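Local coordinates for protein tannase (Fusobacterium nucleatum subsp. nucleatum ATCC 25586, PDB 6YQ4) that hydrolyses gallotannins, probably by a serine-esterase mechanism of the alpha/beta-hydrolase kind, and binds a magnesium ion, at residues S172-A177 with M421-Y426; D198-V203 with T431-W436; Y229-F234 with S251-N256; A218-Y223 with G347-S352; D88-G93 with S100-L105. One frame throughout, in Å; residues are numbered along the deposited sequence. Where two conformers were deposited one is given.

Contact 1: S172-A177 with M421-Y426; sequences SALLGA and MNPMYY
Met-421 meets Leu-174 at the very start of the loop that follows helix 415-420. The methionine chain leaves the backbone pointing away from helix 167-177, then bends at chi2 and chi3 (-55° and -51°), and this double bend returns its methyl CE to within 4.0 Å of Leu-174 CD1. The same leucine lies against the main chain of Met-421, with CG 3.8 Å from Met-421 O. The CB bond of Asn-422 points away from the helix; OD1 accepts from Met-424 N in an Asx turn, and ND2 bonds Glu-213 and Asn-211. Pro-423 then presents its ring to the helix: CD lies 3.9 Å from Leu-174 CD2, CG 4.3 Å from Ala-173 CB, and CB 3.8 Å from Ala-177 CB, a proline seated against the side chains of Ala-173, Leu-174 and, about a turn on, Ala-177. At Tyr-426 the chain comes in once more, CB packing 3.3 Å from Ala-177 O, whereas the ring leads off to Asp-183, where its hydroxyl is bonded. In the alpha/beta-hydrolase fold the helix concerned probably follows the nucleophile elbow. Between the two segments all the side-chain pairing is apolar, which implies that shape holds this buried seam together, while the polar ends of Asn-422 and Tyr-426 find their partners within the loop or outside the contact.

Contact 2: D198-V203 with T431-W436; sequences DDIFAV and TSTKYW
Ala-202 pairs with Tyr-435 and Val-203 with Trp-436, in parallel, where two neighbouring strands of the central alpha/beta-hydrolase sheet begin. The backbone link is Val-203 N to Tyr-435 O, 2.9 Å and fairly straight at 164°. Just before the strands, hydroxyls and waters bridge main-chain atoms that do not pair directly. Thr-433 OG1 donates to Ile-200 O at 2.8 Å, from above the carbonyl plane, and one water ties that hydroxyl to Ile-200 N. A second water gives its hydrogens to Asp-199 OD2 and Ile-200 O and accepts from Ser-432 OG; the carboxylate of Asp-199 is also salt-bridged to Arg-197. A third joins Phe-201 O to Lys-434 N. Aromatic contacts occupy both sides of the sheet. On the side of Ala-202, covered by helix 482-493, the rings of Phe-201 and Tyr-435 meet with planes 47° apart. On the side facing helix 167-177, Val-203 CG2 sits over the six-membered ring of Trp-436, 3.9 Å from its centroid.

Contact 3: Y229-F234 with S251-N256; sequences YSRMEF and STVQGN
Tyr-229 lays its ring over the backbone of Gly-255. With chi1 at 57°, its CG falls between the backbone N and the carbonyl carbon, and this turn swings the ring across to the partner strand instead of letting it run out from its own. One face of the ring receives the glycine: Gly-255 CA is 4.1 Å from the centroid of Tyr-229, a CH-pi contact made by the glycine main chain itself. The main chains of this pair are joined by Tyr-229 N to Gly-255 O at 3.0 Å, while the return bond, Gly-255 N to Tyr-229 O, is weak. The setting is a two-stranded antiparallel ribbon, separate from the central sheet, whose strands 228-232 and 252-256 are connected through a stretch containing helix 240-244. Val-253 is the next centre of burial, opposite Arg-231 in a hydrogen-bonded pair on the same side as the tyrosine ring. Val-253 CG1 packs 3.7 Å from Arg-231 CG, the two side chains running side by side, and the arginine continues to Ser-352 and Met-350. Arg-231 O is gripped twice: Val-253 N reaches it nearly head-on at 3.0 Å, and Thr-252 OG1, also 3.0 Å from Arg-231 O, comes from above the carbonyl plane. At the far end the CB bond of Ser-251 points away, and the residue takes part through its carbonyl, Ser-251 O receiving a weak bond from Glu-233 N.

Contact 4: A218-Y223 with G347-S352; sequences AYEWMY and GDRMKS
Arg-349 and Glu-220 form an end-on, two-pronged salt bridge that joins loop 347-352 to the last turns of helix 212-223. Their chains cross at about a right angle, yet the guanidinium and carboxylate planes are only 21° apart. NH1 of Arg-349 reaches Glu-220 OE2 at 3.2 Å and NH2 reaches OE1 at 3.3 Å, each oxygen using its syn lone pair. Arg-349 was modelled in two conformers, so the bridge is established for only one of them. Ser-265 also binds the carboxylate, and Val-226 O takes the arginine NE, which gives each partner a further bond outside the pair, in this conformer at least. Tyr-219, CG anti to the backbone N (chi1 -162°), points its ring toward the loop and crosses the Lys-351 chain at about a right angle. Within the helix, Tyr-223 CD1 stands over the centre of the Tyr-219 ring. The Tyr-219 hydroxyl also bonds Lys-445 O, and on the loop side Lys-351 N donates to Tyr-219 OH at 3.0 Å and 157°.

Contact 5: D88-G93 with S100-L105; sequences DTVGLG and SLTYAL
A chi1 of -61° in Thr-102 places OG1 beside its own backbone N, anti to the carbonyl carbon, and from there the hydroxyl faces the loop at Gly-91. In Val-90 a chi1 of 169° parts the two methyls: CG1 goes toward Thr-102 and CG2 toward Leu-105, a turn of the helix further on. The threonine hydroxyl donates to the loop, OG1 lying 2.8 Å from Gly-91 O and tilted 21° from the carbonyl plane. Beside that bond Val-90 CG1 rests 3.3 Å from Thr-102 OG1, and Val-90 CG2 touches Leu-105 CD1 at 3.7 Å; the valine crosses both side chains at about a right angle. The loop and helix belong to a beta-alpha-beta crossover, since helix 100-106 connects strand 73-76 to strand 110-114, its parallel neighbour in the central sheet. Loop 88-93 leads into that helix and passes along its flank, with Tyr-52 of strand 48-54 and Tyr-29 of strand 26-36 packed against Val-90 too. Asn-99, just ahead of the helix, stitches the corner by bonding Thr-89 O and Thr-102 N. Leu-101 turns to the earlier part of the loop. Its CD1 lies 3.4 Å from Asp-88 OD2, an apolar methyl against a carboxylate, and its CD2 touches two residues, 3.8 Å from both Asp-88 CB and Thr-89 O.

Overall arrangement
Contacts 1 and 2 are both buried and touch one another, contact 2 having some exposed residues where its strands begin: contact 1 packs a loop on helix 167-177, and contact 2 lies in the sheet that this helix covers. Their chemistry differs sharply, apolar fitting in the first, strand pairing with waters and hydroxyls in the second. Contacts 3 and 4 form another cluster, centres about 13 Å apart, linked through the side chain of Arg-231. Contact 4 is buried and charged, whereas contact 3 is a surface ribbon held mainly by backbone bonds. Contact 5, partly buried, stands apart, about 34 Å from contact 4 between centres, and closes a short local loop.

Contact 1: S172-A177 with M421-Y426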
# COMPACT_ATOMS: atom_id res chain seq x y z
N SER A 172 -2.29 0.29 4.62
CA SER A 172 -2.43 1.64 5.17
C SER A 172 -3.65 2.35 4.57
O SER A 172 -4.50 2.88 5.31
CB SER A 172 -1.13 2.40 4.94
OG SER A 172 -1.34 3.78 5.01
N ALA A 173 -3.81 2.30 3.25
CA ALA A 173 -4.98 2.90 2.61
C ALA A 173 -6.28 2.23 3.06
O ALA A 173 -7.27 2.92 3.36
CB ALA A 173 -4.85 2.81 1.09
N LEU A 174 -6.31 0.89 3.06
CA LEU A 174 -7.45 0.15 3.61
C LEU A 174 -7.80 0.60 5.03
O LEU A 174 -8.97 0.68 5.39
CB LEU A 174 -7.14 -1.35 3.64
CG LEU A 174 -7.89 -2.40 2.85
CD1 LEU A 174 -7.59 -3.77 3.46
CD2 LEU A 174 -9.40 -2.13 2.79
N LEU A 175 -6.78 0.79 5.88
CA LEU A 175 -7.01 1.19 7.26
C LEU A 175 -7.71 2.54 7.34
O LEU A 175 -8.56 2.77 8.22
CB LEU A 175 -5.67 1.24 8.00
CG LEU A 175 -5.58 1.13 9.52
CD1 LEU A 175 -6.04 -0.22 10.03
CD2 LEU A 175 -4.15 1.41 9.92
N GLY A 176 -7.38 3.45 6.42
CA GLY A 176 -8.08 4.72 6.35
C GLY A 176 -9.47 4.63 5.75
O GLY A 176 -10.33 5.47 6.05
N ALA A 177 -9.72 3.62 4.92
CA ALA A 177 -10.98 3.60 4.18
C ALA A 177 -12.09 2.89 4.91
O ALA A 177 -13.26 3.25 4.72
CB ALA A 177 -10.82 2.95 2.81
N MET A 421 -10.55 -6.54 1.24
CA MET A 421 -9.18 -6.15 0.92
C MET A 421 -9.13 -4.92 0.03
O MET A 421 -8.02 -4.47 -0.29
CB MET A 421 -8.41 -7.29 0.23
CG MET A 421 -8.24 -8.55 1.06
SD MET A 421 -7.47 -8.20 2.64
CE MET A 421 -5.98 -7.24 2.18
N ASN A 422 -10.28 -4.39 -0.39
CA ASN A 422 -10.31 -3.33 -1.41
C ASN A 422 -10.87 -2.01 -0.88
O ASN A 422 -12.09 -1.91 -0.67
CB ASN A 422 -11.11 -3.78 -2.62
CG ASN A 422 -10.99 -2.80 -3.78
OD1 ASN A 422 -10.29 -1.79 -3.67
ND2 ASN A 422 -11.65 -3.10 -4.88
N PRO A 423 -10.04 -0.99 -0.67
CA PRO A 423 -10.56 0.29 -0.16
C PRO A 423 -11.67 0.89 -1.02
O PRO A 423 -12.49 1.66 -0.49
CB PRO A 423 -9.33 1.20 -0.17
CG PRO A 423 -8.20 0.39 -0.25
CD PRO A 423 -8.60 -0.94 -0.89
N MET A 424 -11.74 0.55 -2.31
CA MET A 424 -12.76 1.12 -3.19
C MET A 424 -14.18 0.91 -2.65
O MET A 424 -15.02 1.81 -2.76
CB MET A 424 -12.65 0.54 -4.59
CG MET A 424 -11.35 0.90 -5.28
SD MET A 424 -11.10 2.68 -5.43
CE MET A 424 -12.36 3.02 -6.64
N TYR A 425 -14.47 -0.26 -2.09
CA TYR A 425 -15.84 -0.49 -1.63
C TYR A 425 -16.16 0.21 -0.32
O TYR A 425 -17.28 0.08 0.18
CB TYR A 425 -16.12 -1.99 -1.48
CG TYR A 425 -15.80 -2.81 -2.70
CD1 TYR A 425 -16.59 -2.73 -3.84
CD2 TYR A 425 -14.69 -3.65 -2.71
CE1 TYR A 425 -16.29 -3.48 -4.97
CE2 TYR A 425 -14.37 -4.39 -3.83
CZ TYR A 425 -15.17 -4.31 -4.95
OH TYR A 425 -14.85 -5.05 -6.06
N TYR A 426 -15.21 0.93 0.27
CA TYR A 426 -15.43 1.53 1.58
C TYR A 426 -15.34 3.05 1.58
O TYR A 426 -15.75 3.67 2.56
CB TYR A 426 -14.42 0.97 2.61
CG TYR A 426 -14.58 -0.52 2.91
CD1 TYR A 426 -15.48 -0.97 3.88
CD2 TYR A 426 -13.84 -1.47 2.22
CE1 TYR A 426 -15.62 -2.32 4.16
CE2 TYR A 426 -13.98 -2.82 2.48
CZ TYR A 426 -14.87 -3.24 3.44
OH TYR A 426 -14.98 -4.58 3.69

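Contact 2: D198-V203 with T431-W436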
# COMPACT_ATOMS: atom_id res chain seq x y z
N ASP A 198 -11.06 1.56 15.30
CA ASP A 198 -9.91 1.39 14.42
C ASP A 198 -9.80 2.45 13.32
O ASP A 198 -8.95 2.33 12.43
CB ASP A 198 -9.91 -0.02 13.81
CG ASP A 198 -11.24 -0.38 13.15
OD1 ASP A 198 -11.67 0.39 12.27
OD2 ASP A 198 -11.83 -1.43 13.51
N ASP A 199 -10.61 3.52 13.37
CA ASP A 199 -10.43 4.60 12.41
C ASP A 199 -9.14 5.36 12.72
O ASP A 199 -8.71 5.43 13.87
CB ASP A 199 -11.64 5.54 12.45
CG ASP A 199 -11.78 6.26 13.77
OD1 ASP A 199 -11.99 5.57 14.79
OD2 ASP A 199 -11.67 7.50 13.79
N ILE A 200 -8.51 5.92 11.68
CA ILE A 200 -7.23 6.59 11.85
C ILE A 200 -7.32 8.03 11.34
O ILE A 200 -8.29 8.44 10.71
CB ILE A 200 -6.06 5.84 11.17
CG1 ILE A 200 -6.27 5.71 9.68
CG2 ILE A 200 -5.89 4.47 11.77
CD1 ILE A 200 -5.03 5.35 8.97
N PHE A 201 -6.27 8.81 11.64
CA PHE A 201 -6.29 10.23 11.34
C PHE A 201 -5.85 10.53 9.91
O PHE A 201 -6.42 11.41 9.26
CB PHE A 201 -5.44 11.00 12.35
CG PHE A 201 -5.41 12.50 12.11
CD1 PHE A 201 -6.48 13.31 12.47
CD2 PHE A 201 -4.31 13.09 11.49
CE1 PHE A 201 -6.45 14.71 12.23
CE2 PHE A 201 -4.27 14.45 11.25
CZ PHE A 201 -5.35 15.27 11.63
N ALA A 202 -4.84 9.83 9.40
CA ALA A 202 -4.33 10.13 8.07
C ALA A 202 -3.61 8.90 7.53
O ALA A 202 -3.08 8.10 8.29
CB ALA A 202 -3.40 11.34 8.08
N VAL A 203 -3.61 8.77 6.21
CA VAL A 203 -3.01 7.65 5.50
C VAL A 203 -1.87 8.19 4.67
O VAL A 203 -2.03 9.18 3.94
CB VAL A 203 -4.04 6.95 4.58
CG1 VAL A 203 -3.34 5.97 3.68
CG2 VAL A 203 -5.08 6.25 5.37
N THR A 431 -16.41 8.58 4.97
CA THR A 431 -15.14 8.05 5.44
C THR A 431 -14.50 9.06 6.37
O THR A 431 -14.45 10.26 6.06
CB THR A 431 -14.22 7.75 4.25
OG1 THR A 431 -14.78 6.66 3.51
CG2 THR A 431 -12.84 7.34 4.70
N SER A 432 -14.10 8.59 7.56
CA SER A 432 -13.72 9.50 8.64
C SER A 432 -12.29 9.99 8.50
O SER A 432 -11.96 11.07 9.03
CB SER A 432 -13.91 8.84 10.02
OG SER A 432 -13.21 7.60 10.18
N THR A 433 -11.43 9.25 7.82
CA THR A 433 -10.04 9.68 7.65
C THR A 433 -10.00 10.79 6.60
O THR A 433 -10.33 10.56 5.43
CB THR A 433 -9.17 8.50 7.23
OG1 THR A 433 -9.20 7.50 8.26
CG2 THR A 433 -7.73 8.94 7.02
N LYS A 434 -9.58 11.99 7.02
CA LYS A 434 -9.62 13.12 6.11
C LYS A 434 -8.40 13.18 5.18
O LYS A 434 -8.54 13.55 4.01
CB LYS A 434 -9.74 14.43 6.90
CG LYS A 434 -10.80 15.41 6.34
CD LYS A 434 -10.86 16.75 7.14
CE LYS A 434 -10.38 17.95 6.31
NZ LYS A 434 -10.59 19.27 7.00
N TYR A 435 -7.21 12.85 5.66
CA TYR A 435 -5.97 13.20 4.96
C TYR A 435 -5.25 11.97 4.40
O TYR A 435 -5.11 10.95 5.07
CB TYR A 435 -5.04 13.96 5.89
CG TYR A 435 -5.67 15.14 6.57
CD1 TYR A 435 -5.86 16.34 5.87
CD2 TYR A 435 -6.08 15.07 7.89
CE1 TYR A 435 -6.44 17.43 6.47
CE2 TYR A 435 -6.65 16.16 8.51
CZ TYR A 435 -6.83 17.34 7.78
OH TYR A 435 -7.38 18.44 8.37
N TRP A 436 -4.78 12.10 3.16
CA TRP A 436 -4.26 11.00 2.36
C TRP A 436 -3.09 11.50 1.54
O TRP A 436 -3.22 12.49 0.82
CB TRP A 436 -5.33 10.43 1.39
CG TRP A 436 -6.55 9.92 2.11
CD1 TRP A 436 -7.50 10.67 2.77
CD2 TRP A 436 -6.93 8.56 2.26
NE1 TRP A 436 -8.44 9.84 3.33
CE2 TRP A 436 -8.11 8.54 3.03
CE3 TRP A 436 -6.37 7.34 1.84
CZ2 TRP A 436 -8.76 7.35 3.36
CZ3 TRP A 436 -7.03 6.17 2.15
CH2 TRP A 436 -8.20 6.17 2.91
O HOH W 1 -10.91 8.64 11.49
O HOH W 2 -9.55 5.13 9.36
O HOH W 3 -8.69 12.44 9.91

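Contact 3: Y229-F234 with S251-N256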
# COMPACT_ATOMS: atom_id res chain seq x y z
N TYR A 229 9.21 -8.16 -21.95
CA TYR A 229 9.20 -7.83 -20.54
C TYR A 229 10.60 -7.97 -19.93
O TYR A 229 11.51 -8.54 -20.53
CB TYR A 229 8.21 -8.71 -19.76
CG TYR A 229 8.48 -10.21 -19.90
CD1 TYR A 229 7.95 -10.94 -20.96
CD2 TYR A 229 9.27 -10.89 -18.98
CE1 TYR A 229 8.20 -12.29 -21.10
CE2 TYR A 229 9.52 -12.24 -19.11
CZ TYR A 229 8.99 -12.94 -20.17
OH TYR A 229 9.25 -14.28 -20.30
N SER A 230 10.74 -7.43 -18.72
CA SER A 230 11.87 -7.72 -17.83
C SER A 230 11.50 -7.30 -16.42
O SER A 230 10.93 -6.22 -16.21
CB SER A 230 13.17 -7.03 -18.26
OG SER A 230 12.98 -5.66 -18.47
N ARG A 231 11.83 -8.15 -15.46
CA ARG A 231 11.36 -8.03 -14.09
C ARG A 231 12.28 -8.85 -13.20
O ARG A 231 12.97 -9.77 -13.66
CB ARG A 231 9.92 -8.52 -13.94
CG ARG A 231 9.73 -10.03 -14.32
CD ARG A 231 8.28 -10.49 -14.10
NE ARG A 231 7.97 -11.77 -14.73
CZ ARG A 231 7.42 -11.92 -15.94
NH1 ARG A 231 7.12 -10.87 -16.67
NH2 ARG A 231 7.19 -13.14 -16.42
N MET A 232 12.28 -8.52 -11.92
CA MET A 232 12.93 -9.40 -10.98
C MET A 232 12.02 -10.58 -10.73
O MET A 232 10.80 -10.46 -10.74
CB MET A 232 13.29 -8.65 -9.70
CG MET A 232 14.51 -7.76 -9.91
SD MET A 232 14.74 -6.35 -8.81
CE MET A 232 16.47 -5.96 -9.17
N GLU A 233 12.63 -11.75 -10.57
CA GLU A 233 11.88 -12.97 -10.30
C GLU A 233 11.50 -12.99 -8.82
O GLU A 233 12.38 -12.99 -7.95
CB GLU A 233 12.71 -14.19 -10.69
CG GLU A 233 12.28 -15.49 -10.04
CD GLU A 233 13.38 -16.54 -10.12
OE1 GLU A 233 13.94 -16.91 -9.07
OE2 GLU A 233 13.68 -16.97 -11.25
N PHE A 234 10.21 -12.94 -8.54
CA PHE A 234 9.69 -13.16 -7.21
C PHE A 234 9.00 -14.52 -7.18
O PHE A 234 8.41 -14.94 -8.18
CB PHE A 234 8.72 -12.02 -6.80
CG PHE A 234 9.40 -10.66 -6.70
CD1 PHE A 234 8.71 -9.50 -7.00
CD2 PHE A 234 10.74 -10.57 -6.32
CE1 PHE A 234 9.33 -8.26 -6.91
CE2 PHE A 234 11.38 -9.33 -6.23
CZ PHE A 234 10.68 -8.17 -6.53
N SER A 251 18.13 -11.67 -9.19
CA SER A 251 18.23 -12.12 -10.56
C SER A 251 16.99 -11.69 -11.35
O SER A 251 15.92 -11.45 -10.79
CB SER A 251 18.41 -13.64 -10.61
OG SER A 251 17.41 -14.30 -9.87
N THR A 252 17.16 -11.59 -12.66
CA THR A 252 16.18 -10.95 -13.52
C THR A 252 15.80 -11.89 -14.66
O THR A 252 16.64 -12.60 -15.20
CB THR A 252 16.72 -9.60 -14.04
OG1 THR A 252 15.66 -8.81 -14.59
CG2 THR A 252 17.79 -9.80 -15.10
N VAL A 253 14.51 -11.91 -15.00
CA VAL A 253 14.02 -12.71 -16.12
C VAL A 253 13.49 -11.77 -17.20
O VAL A 253 12.93 -10.71 -16.90
CB VAL A 253 12.94 -13.72 -15.66
CG1 VAL A 253 11.81 -13.03 -14.97
CG2 VAL A 253 12.43 -14.56 -16.83
N GLN A 254 13.71 -12.14 -18.46
CA GLN A 254 13.27 -11.34 -19.58
C GLN A 254 12.95 -12.24 -20.76
O GLN A 254 13.52 -13.33 -20.90
CB GLN A 254 14.31 -10.30 -19.99
CG GLN A 254 15.74 -10.82 -20.06
CD GLN A 254 16.37 -10.98 -18.69
OE1 GLN A 254 16.18 -10.15 -17.81
NE2 GLN A 254 17.12 -12.06 -18.50
N GLY A 255 12.05 -11.77 -21.60
CA GLY A 255 11.64 -12.52 -22.76
C GLY A 255 10.57 -11.76 -23.50
O GLY A 255 10.39 -10.56 -23.30
N ASN A 256 9.84 -12.48 -24.36
CA ASN A 256 8.78 -11.93 -25.19
C ASN A 256 7.47 -12.65 -24.91
O ASN A 256 7.43 -13.88 -24.82
CB ASN A 256 9.14 -12.05 -26.67
CG ASN A 256 10.40 -11.29 -27.03
OD1 ASN A 256 11.38 -11.86 -27.49
ND2 ASN A 256 10.36 -9.97 -26.83

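Contact 4: A218-Y223 with G347-S352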
# COMPACT_ATOMS: atom_id res chain seq x y z
N ALA A 218 -6.59 -2.90 -15.85
CA ALA A 218 -5.92 -1.61 -15.87
C ALA A 218 -4.49 -1.76 -16.37
O ALA A 218 -3.99 -0.90 -17.11
CB ALA A 218 -5.96 -0.97 -14.48
N TYR A 219 -3.83 -2.86 -16.00
CA TYR A 219 -2.43 -3.06 -16.40
C TYR A 219 -2.31 -3.30 -17.90
O TYR A 219 -1.34 -2.85 -18.52
CB TYR A 219 -1.84 -4.22 -15.61
CG TYR A 219 -0.32 -4.26 -15.59
CD1 TYR A 219 0.37 -4.99 -16.54
CD2 TYR A 219 0.40 -3.55 -14.64
CE1 TYR A 219 1.77 -5.04 -16.53
CE2 TYR A 219 1.80 -3.60 -14.61
CZ TYR A 219 2.48 -4.35 -15.57
OH TYR A 219 3.85 -4.42 -15.57
N GLU A 220 -3.28 -3.97 -18.49
CA GLU A 220 -3.28 -4.21 -19.93
C GLU A 220 -3.79 -3.01 -20.71
O GLU A 220 -3.34 -2.77 -21.83
CB GLU A 220 -4.10 -5.46 -20.22
CG GLU A 220 -3.45 -6.72 -19.62
CD GLU A 220 -1.95 -6.77 -19.90
OE1 GLU A 220 -1.19 -7.12 -18.98
OE2 GLU A 220 -1.54 -6.46 -21.04
N TRP A 221 -4.75 -2.27 -20.17
CA TRP A 221 -5.09 -0.98 -20.75
C TRP A 221 -3.84 -0.11 -20.91
O TRP A 221 -3.55 0.38 -22.00
CB TRP A 221 -6.14 -0.28 -19.88
CG TRP A 221 -6.43 1.08 -20.36
CD1 TRP A 221 -7.13 1.43 -21.48
CD2 TRP A 221 -6.00 2.30 -19.76
NE1 TRP A 221 -7.16 2.79 -21.61
CE2 TRP A 221 -6.46 3.35 -20.57
CE3 TRP A 221 -5.23 2.60 -18.64
CZ2 TRP A 221 -6.22 4.68 -20.27
CZ3 TRP A 221 -4.99 3.93 -18.34
CH2 TRP A 221 -5.48 4.95 -19.15
N MET A 222 -3.07 0.05 -19.84
CA MET A 222 -1.81 0.79 -19.93
C MET A 222 -0.80 0.12 -20.88
O MET A 222 -0.24 0.78 -21.76
CB MET A 222 -1.21 0.96 -18.55
CG MET A 222 -0.28 2.14 -18.45
SD MET A 222 -0.34 2.99 -16.88
CE MET A 222 -2.07 3.37 -16.86
N TYR A 223 -0.55 -1.18 -20.73
CA TYR A 223 0.66 -1.76 -21.31
C TYR A 223 0.40 -2.73 -22.47
O TYR A 223 1.31 -3.46 -22.87
CB TYR A 223 1.47 -2.44 -20.20
CG TYR A 223 2.06 -1.44 -19.26
CD1 TYR A 223 1.58 -1.33 -17.96
CD2 TYR A 223 3.06 -0.56 -19.68
CE1 TYR A 223 2.09 -0.38 -17.09
CE2 TYR A 223 3.56 0.42 -18.80
CZ TYR A 223 3.07 0.49 -17.52
OH TYR A 223 3.56 1.42 -16.64
N GLY A 347 9.84 1.89 -21.71
CA GLY A 347 10.57 0.80 -21.12
C GLY A 347 10.04 -0.55 -21.60
O GLY A 347 9.11 -0.65 -22.40
N ASP A 348 10.67 -1.61 -21.10
CA ASP A 348 10.07 -2.94 -21.19
C ASP A 348 8.97 -3.06 -20.15
O ASP A 348 9.07 -2.49 -19.07
CB ASP A 348 11.09 -4.04 -20.93
CG ASP A 348 11.88 -4.42 -22.15
OD1 ASP A 348 11.52 -4.06 -23.29
OD2 ASP A 348 12.89 -5.10 -21.94
N ARG A 349 7.94 -3.82 -20.46
CA ARG A 349 6.91 -4.11 -19.47
C ARG A 349 7.51 -4.96 -18.36
O ARG A 349 8.52 -5.63 -18.55
CB ARG A 349 5.71 -4.81 -20.13
CG ARG A 349 5.36 -6.20 -19.58
CD ARG A 349 4.66 -7.12 -20.60
NE ARG A 349 3.64 -6.47 -21.42
CZ ARG A 349 2.32 -6.60 -21.25
NH1 ARG A 349 1.48 -5.97 -22.05
NH2 ARG A 349 1.84 -7.35 -20.26
N MET A 350 6.88 -4.93 -17.19
CA MET A 350 7.35 -5.73 -16.06
C MET A 350 6.58 -7.05 -15.92
O MET A 350 7.10 -8.12 -16.21
CB MET A 350 7.23 -4.94 -14.77
CG MET A 350 8.10 -5.49 -13.69
SD MET A 350 7.67 -4.86 -12.08
CE MET A 350 7.70 -6.36 -11.09
N LYS A 351 5.34 -6.98 -15.45
CA LYS A 351 4.58 -8.20 -15.24
C LYS A 351 3.95 -8.66 -16.55
O LYS A 351 3.71 -7.87 -17.46
CB LYS A 351 3.52 -7.97 -14.16
CG LYS A 351 4.08 -7.43 -12.86
CD LYS A 351 3.15 -7.64 -11.69
CE LYS A 351 3.84 -7.22 -10.40
NZ LYS A 351 2.86 -7.01 -9.27
N SER A 352 3.68 -9.97 -16.63
CA SER A 352 3.04 -10.60 -17.77
C SER A 352 1.56 -10.83 -17.49
O SER A 352 1.17 -11.11 -16.35
CB SER A 352 3.72 -11.93 -18.11
OG SER A 352 5.11 -11.75 -18.18

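Contact 5: D88-G93 with S100-L105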
# COMPACT_ATOMS: atom_id res chain seq x y z
N ASP A 88 8.55 -2.99 12.94
CA ASP A 88 9.74 -2.25 12.58
C ASP A 88 10.47 -1.82 13.83
O ASP A 88 9.88 -1.69 14.90
CB ASP A 88 9.40 -1.01 11.75
CG ASP A 88 10.42 -0.74 10.68
OD1 ASP A 88 11.57 -1.23 10.82
OD2 ASP A 88 10.08 -0.08 9.68
N THR A 89 11.78 -1.60 13.68
CA THR A 89 12.59 -1.08 14.77
C THR A 89 13.16 0.28 14.40
O THR A 89 13.14 0.71 13.24
CB THR A 89 13.74 -2.03 15.14
OG1 THR A 89 14.55 -2.30 13.98
CG2 THR A 89 13.18 -3.34 15.67
N VAL A 90 13.65 0.97 15.43
CA VAL A 90 14.31 2.25 15.26
C VAL A 90 15.72 1.99 14.75
O VAL A 90 16.49 1.27 15.39
CB VAL A 90 14.33 3.03 16.58
CG1 VAL A 90 15.25 4.25 16.47
CG2 VAL A 90 12.91 3.41 17.00
N GLY A 91 16.05 2.57 13.60
CA GLY A 91 17.41 2.52 13.10
C GLY A 91 17.61 3.27 11.81
O GLY A 91 16.93 4.26 11.54
N LEU A 92 18.55 2.82 11.00
CA LEU A 92 18.85 3.44 9.72
C LEU A 92 18.36 2.56 8.58
O LEU A 92 18.25 1.34 8.73
CB LEU A 92 20.35 3.69 9.55
CG LEU A 92 21.14 4.13 10.78
CD1 LEU A 92 22.65 4.06 10.52
CD2 LEU A 92 20.72 5.52 11.20
N GLY A 93 18.05 3.19 7.44
CA GLY A 93 17.78 2.46 6.22
C GLY A 93 19.05 2.01 5.51
O GLY A 93 20.18 2.29 5.92
N SER A 100 12.32 5.67 8.88
CA SER A 100 11.14 6.48 9.10
C SER A 100 10.79 6.62 10.58
O SER A 100 10.26 7.66 11.00
CB SER A 100 9.97 5.90 8.30
OG SER A 100 9.53 4.69 8.86
N LEU A 101 11.07 5.58 11.37
CA LEU A 101 10.77 5.62 12.80
C LEU A 101 11.74 6.53 13.54
O LEU A 101 11.35 7.27 14.45
CB LEU A 101 10.81 4.22 13.40
CG LEU A 101 9.69 3.23 13.05
CD1 LEU A 101 9.77 2.75 11.58
CD2 LEU A 101 9.72 2.06 14.02
N THR A 102 13.03 6.45 13.18
CA THR A 102 14.02 7.39 13.72
C THR A 102 13.67 8.82 13.33
O THR A 102 13.79 9.74 14.15
CB THR A 102 15.41 7.05 13.21
OG1 THR A 102 15.79 5.72 13.61
CG2 THR A 102 16.42 8.06 13.70
N TYR A 103 13.26 9.03 12.08
CA TYR A 103 12.81 10.34 11.64
C TYR A 103 11.63 10.80 12.49
O TYR A 103 11.61 11.94 12.98
CB TYR A 103 12.45 10.30 10.15
CG TYR A 103 12.65 11.63 9.48
CD1 TYR A 103 11.74 12.68 9.68
CD2 TYR A 103 13.77 11.87 8.67
CE1 TYR A 103 11.94 13.93 9.10
CE2 TYR A 103 13.97 13.11 8.08
CZ TYR A 103 13.04 14.14 8.31
OH TYR A 103 13.22 15.38 7.73
N ALA A 104 10.64 9.92 12.69
CA ALA A 104 9.47 10.27 13.47
C ALA A 104 9.85 10.70 14.88
O ALA A 104 9.39 11.73 15.38
CB ALA A 104 8.49 9.10 13.48
N LEU A 105 10.72 9.93 15.54
CA LEU A 105 11.12 10.25 16.91
C LEU A 105 11.83 11.59 16.98
O LEU A 105 11.63 12.35 17.94
CB LEU A 105 12.02 9.15 17.48
CG LEU A 105 11.31 7.89 17.97
CD1 LEU A 105 12.35 6.83 18.27
CD2 LEU A 105 10.43 8.17 19.20